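Whirlin (Mus musculus, PDB 6FDD) takes part in hearing and vision as a member of the USH2 complex and is needed for elongation and maintenance of hair-cell stereocilia, this chain being its HHD2 domain. Local coordinates at residues 49-54 with 80-85; 19-24 with 60-65. All coordinates share one frame; numbering follows the deposited sequence.

In the fold
From the N terminus, the chain first runs through residues 19-24, the turn between helix 11-20 and helix 23-37. Interaction 2 closes when residues 60-65 return to this turn, with 35 residues in between. Before that, the end of helix 43-53 passes by as residues 49-54, and interaction 1 closes only when the C-terminal tail, residues 80-85, comes back to it. The four segments therefore alternate and the two loops cross. Their centres lie 12 Å apart, and Leu63 of helix 62-67 bridges them, packing against Leu50, Phe51, Leu54 and Val82. Together the contacts tie the junction of helices 11-20 and 23-37, helix 62-67, helix 43-53 and the chain end into one compact helical domain.

Interaction 1. Residues 49-54 with 80-85; sequences ALFELL and HLVLRR
The backbone carbonyl oxygen of Leu81 meets the outer edge of the Phe51 ring, with CZ of Phe51 3.3 Å from O of Leu81. The oxygen lies near the ring plane; CE2 of Phe51 is farther, at 4.0 Å from O of Leu81, so the oxygen sits nearest the CZ corner. The carbonyl thus faces the rim of C-H groups and not the pi cloud, an approach that is probably mildly favourable electrostatically but does not amount to a hydrogen bond. Phe51 reaches this position because its CG stands beside the backbone N and anti to the carbonyl carbon (chi1 -75°), which directs the ring off helix 43-53 to span a backbone gap of 9.2 Å between the CA atoms of Phe51 and Val82. Val82 adds an apolar touch, its CG2 approaching CZ of Phe51 obliquely at 4.2 Å. The joint is slight, burying 100 Å² in all. Leu81 rests on Glu44 and Val47, while Val82 also leans on Val47 and Leu63, so Val82, just past helix 75-81, sits between helices 43-53 and 62-67. The chain end is thereby laid against the helical harmonin-homology (HHD) fold of whirlin.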
# COMPACT_ATOMS: atom_id res chain seq x y z
N ALA A 49 -4.13 6.88 3.08
CA ALA A 49 -2.91 7.59 2.67
C ALA A 49 -2.48 7.10 1.29
O ALA A 49 -2.09 7.91 0.44
CB ALA A 49 -1.81 7.35 3.68
N LEU A 50 -2.58 5.79 1.03
CA LEU A 50 -2.23 5.22 -0.28
C LEU A 50 -3.19 5.65 -1.37
O LEU A 50 -2.77 5.88 -2.50
CB LEU A 50 -2.10 3.69 -0.22
CG LEU A 50 -0.92 3.17 0.65
CD1 LEU A 50 -0.82 1.69 0.57
CD2 LEU A 50 0.43 3.76 0.20
N PHE A 51 -4.50 5.83 -1.03
CA PHE A 51 -5.47 6.35 -2.00
C PHE A 51 -5.08 7.78 -2.46
O PHE A 51 -5.32 8.15 -3.61
CB PHE A 51 -6.87 6.39 -1.36
CG PHE A 51 -7.61 5.07 -1.19
CD1 PHE A 51 -7.27 3.96 -1.96
CD2 PHE A 51 -8.71 4.97 -0.35
CE1 PHE A 51 -7.98 2.76 -1.84
CE2 PHE A 51 -9.43 3.76 -0.23
CZ PHE A 51 -9.05 2.67 -0.97
N GLU A 52 -4.47 8.56 -1.56
CA GLU A 52 -4.01 9.92 -1.87
C GLU A 52 -2.76 9.89 -2.77
O GLU A 52 -2.56 10.78 -3.59
CB GLU A 52 -3.69 10.70 -0.58
CG GLU A 52 -4.91 10.96 0.29
CD GLU A 52 -5.96 11.91 -0.27
OE1 GLU A 52 -5.70 12.60 -1.28
OE2 GLU A 52 -7.04 12.00 0.36
N LEU A 53 -1.94 8.86 -2.61
CA LEU A 53 -0.70 8.71 -3.38
C LEU A 53 -0.91 8.11 -4.77
O LEU A 53 -0.32 8.58 -5.75
CB LEU A 53 0.27 7.83 -2.57
CG LEU A 53 1.64 7.55 -3.19
CD1 LEU A 53 2.50 8.82 -3.22
CD2 LEU A 53 2.35 6.45 -2.42
N LEU A 54 -1.69 7.03 -4.85
CA LEU A 54 -1.89 6.24 -6.07
C LEU A 54 -2.99 6.83 -6.95
O LEU A 54 -4.13 6.34 -6.95
CB LEU A 54 -2.13 4.77 -5.68
CG LEU A 54 -1.08 4.15 -4.74
CD1 LEU A 54 -1.48 2.76 -4.31
CD2 LEU A 54 0.34 4.16 -5.37
N HIS A 80 -12.21 -4.61 2.84
CA HIS A 80 -13.43 -3.82 3.00
C HIS A 80 -13.30 -2.42 2.39
O HIS A 80 -14.30 -1.85 1.95
CB HIS A 80 -13.87 -3.77 4.46
CG HIS A 80 -15.30 -3.37 4.67
ND1 HIS A 80 -16.34 -4.01 3.99
CD2 HIS A 80 -15.82 -2.43 5.49
CE1 HIS A 80 -17.45 -3.42 4.42
NE2 HIS A 80 -17.20 -2.48 5.33
N LEU A 81 -12.05 -1.89 2.28
CA LEU A 81 -11.80 -0.56 1.69
C LEU A 81 -11.16 -0.62 0.31
O LEU A 81 -11.35 0.30 -0.48
CB LEU A 81 -10.92 0.31 2.61
CG LEU A 81 -11.48 0.71 3.97
CD1 LEU A 81 -10.55 1.70 4.65
CD2 LEU A 81 -12.88 1.32 3.86
N VAL A 82 -10.37 -1.68 0.04
CA VAL A 82 -9.64 -1.84 -1.22
C VAL A 82 -10.32 -2.90 -2.06
O VAL A 82 -10.33 -4.08 -1.69
CB VAL A 82 -8.14 -2.20 -0.97
CG1 VAL A 82 -7.37 -2.38 -2.28
CG2 VAL A 82 -7.46 -1.16 -0.08
N LEU A 83 -10.83 -2.49 -3.22
CA LEU A 83 -11.53 -3.40 -4.13
C LEU A 83 -10.58 -4.42 -4.71
O LEU A 83 -9.56 -4.07 -5.31
CB LEU A 83 -12.28 -2.64 -5.24
CG LEU A 83 -13.13 -3.54 -6.17
CD1 LEU A 83 -14.47 -3.93 -5.53
CD2 LEU A 83 -13.32 -2.90 -7.52
N ARG A 84 -10.91 -5.69 -4.46
CA ARG A 84 -10.18 -6.87 -4.94
C ARG A 84 -10.85 -7.26 -6.28
O ARG A 84 -11.97 -7.79 -6.28
CB ARG A 84 -10.29 -7.99 -3.88
CG ARG A 84 -9.32 -9.14 -4.07
CD ARG A 84 -8.71 -9.56 -2.75
NE ARG A 84 -8.41 -11.00 -2.69
CZ ARG A 84 -7.27 -11.55 -3.11
NH1 ARG A 84 -6.32 -10.80 -3.64
NH2 ARG A 84 -7.09 -12.86 -3.02
N ARG A 85 -10.20 -6.90 -7.41
CA ARG A 85 -10.60 -7.12 -8.81
C ARG A 85 -11.82 -6.29 -9.23
O ARG A 85 -12.91 -6.41 -8.66
CB ARG A 85 -10.80 -8.62 -9.14

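Interaction 2. Residues 19-24 with 60-65; sequences HLLTEQ and FSLLSE
Leu62 projects toward the turn at Leu20 and Leu21, where helix 11-20 gives way to helix 23-37 in the helical harmonin-homology fold of HHD2, and it meets them with different parts of its side chain. Its CD1 points into the branched end of Leu21, lying 3.7 Å from CG of Leu21 and 3.8 Å from CD1 of the same residue, so these two leucines meet tip to tip. With Leu20 the approach differs: Leu20 and Leu62 run alongside each other, pointing opposite ways, which brings CD1 of Leu20 to 3.9 Å from CG of Leu62. That same Leu20 methyl lies 3.7 Å from OG of Ser61, so it packs on the Leu62 branch and also lies beside a hydroxyl. With CG of Leu20 anti to its carbonyl carbon (chi1 -60°), the side chain carries CD1 toward Ser61 and Leu62. An alanine in place of Leu62 would strip away the branch that both Leu20 and Leu21 meet and is likely to leave a gap between the turn and helix 62-67.

Further out, Leu54 packs on both Leu21 and Leu62, while Gln16 of helix 11-20 touches Leu62. The turn itself is fixed by a capping box: Thr22 is the N-cap of helix 23-37, its side chain capping a backbone N, and Glu25 OE1 receives Thr22 N in return. On the other segment, Ser61 OG is hydrogen-bonded to Ala58 O. Ser64 OG then donates to Ser61 O at 2.7 Å, in the carbonyl plane, with a C=O...donor angle of 160°.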
# COMPACT_ATOMS: atom_id res chain seq x y z
N HIS A 19 9.02 0.60 -10.89
CA HIS A 19 8.54 0.79 -12.26
C HIS A 19 7.40 1.83 -12.38
O HIS A 19 7.34 2.56 -13.36
CB HIS A 19 8.11 -0.57 -12.86
CG HIS A 19 7.39 -0.48 -14.18
ND1 HIS A 19 6.10 -0.98 -14.33
CD2 HIS A 19 7.79 0.07 -15.35
CE1 HIS A 19 5.77 -0.72 -15.59
NE2 HIS A 19 6.75 -0.10 -16.24
N LEU A 20 6.50 1.87 -11.39
CA LEU A 20 5.31 2.74 -11.44
C LEU A 20 5.42 4.08 -10.69
O LEU A 20 4.65 5.00 -11.00
CB LEU A 20 4.08 1.96 -10.92
CG LEU A 20 3.69 0.69 -11.71
CD1 LEU A 20 2.69 -0.14 -10.95
CD2 LEU A 20 3.16 1.02 -13.09
N LEU A 21 6.33 4.19 -9.72
CA LEU A 21 6.47 5.40 -8.90
C LEU A 21 7.82 6.08 -9.03
O LEU A 21 8.84 5.41 -9.24
CB LEU A 21 6.25 5.04 -7.42
CG LEU A 21 4.95 4.32 -7.01
CD1 LEU A 21 4.99 3.96 -5.53
CD2 LEU A 21 3.71 5.16 -7.32
N THR A 22 7.86 7.41 -8.78
CA THR A 22 9.12 8.18 -8.72
C THR A 22 9.78 7.78 -7.40
O THR A 22 9.11 7.19 -6.54
CB THR A 22 8.83 9.69 -8.70
OG1 THR A 22 8.14 10.02 -7.48
CG2 THR A 22 8.03 10.18 -9.92
N GLU A 23 11.06 8.16 -7.19
CA GLU A 23 11.76 7.88 -5.92
C GLU A 23 10.97 8.50 -4.75
O GLU A 23 10.81 7.84 -3.72
CB GLU A 23 13.20 8.41 -5.95
CG GLU A 23 14.01 8.09 -4.70
CD GLU A 23 13.84 9.01 -3.49
OE1 GLU A 23 13.51 10.20 -3.68
OE2 GLU A 23 14.05 8.53 -2.35
N GLN A 24 10.50 9.75 -4.91
CA GLN A 24 9.75 10.46 -3.86
C GLN A 24 8.41 9.79 -3.53
O GLN A 24 8.07 9.65 -2.36
CB GLN A 24 9.60 11.95 -4.20
CG GLN A 24 10.95 12.70 -4.13
CD GLN A 24 11.39 12.99 -2.71
OE1 GLN A 24 10.90 13.92 -2.08
NE2 GLN A 24 12.30 12.20 -2.16
N PHE A 60 -2.83 2.27 -8.97
CA PHE A 60 -3.81 1.54 -8.17
C PHE A 60 -3.46 0.04 -8.08
O PHE A 60 -3.69 -0.57 -7.04
CB PHE A 60 -5.26 1.75 -8.67
CG PHE A 60 -6.31 1.06 -7.81
CD1 PHE A 60 -6.75 1.63 -6.63
CD2 PHE A 60 -6.81 -0.19 -8.17
CE1 PHE A 60 -7.70 0.97 -5.83
CE2 PHE A 60 -7.75 -0.85 -7.37
CZ PHE A 60 -8.19 -0.26 -6.20
N SER A 61 -2.87 -0.53 -9.16
CA SER A 61 -2.45 -1.95 -9.20
C SER A 61 -1.47 -2.32 -8.07
O SER A 61 -1.40 -3.49 -7.68
CB SER A 61 -1.87 -2.31 -10.57
OG SER A 61 -0.54 -1.86 -10.71
N LEU A 62 -0.74 -1.32 -7.52
CA LEU A 62 0.18 -1.57 -6.40
C LEU A 62 -0.51 -2.05 -5.12
O LEU A 62 0.11 -2.76 -4.34
CB LEU A 62 1.08 -0.36 -6.10
CG LEU A 62 2.17 -0.07 -7.11
CD1 LEU A 62 2.73 1.30 -6.91
CD2 LEU A 62 3.31 -1.10 -7.01
N LEU A 63 -1.79 -1.66 -4.89
CA LEU A 63 -2.49 -2.12 -3.67
C LEU A 63 -2.64 -3.64 -3.60
O LEU A 63 -2.63 -4.19 -2.48
CB LEU A 63 -3.84 -1.41 -3.45
CG LEU A 63 -3.72 0.06 -3.06
CD1 LEU A 63 -4.99 0.82 -3.35
CD2 LEU A 63 -3.32 0.21 -1.60
N SER A 64 -2.70 -4.34 -4.76
CA SER A 64 -2.75 -5.82 -4.76
C SER A 64 -1.40 -6.38 -4.26
O SER A 64 -1.39 -7.42 -3.59
CB SER A 64 -3.12 -6.38 -6.13
OG SER A 64 -2.17 -6.06 -7.12
N GLU A 65 -0.29 -5.67 -4.52
CA GLU A 65 1.03 -6.07 -4.02
C GLU A 65 1.13 -5.76 -2.53
O GLU A 65 1.67 -6.56 -1.77
CB GLU A 65 2.17 -5.39 -4.79
CG GLU A 65 2.15 -5.62 -6.30
CD GLU A 65 2.58 -6.98 -6.81
OE1 GLU A 65 2.98 -7.85 -5.99
OE2 GLU A 65 2.54 -7.18 -8.04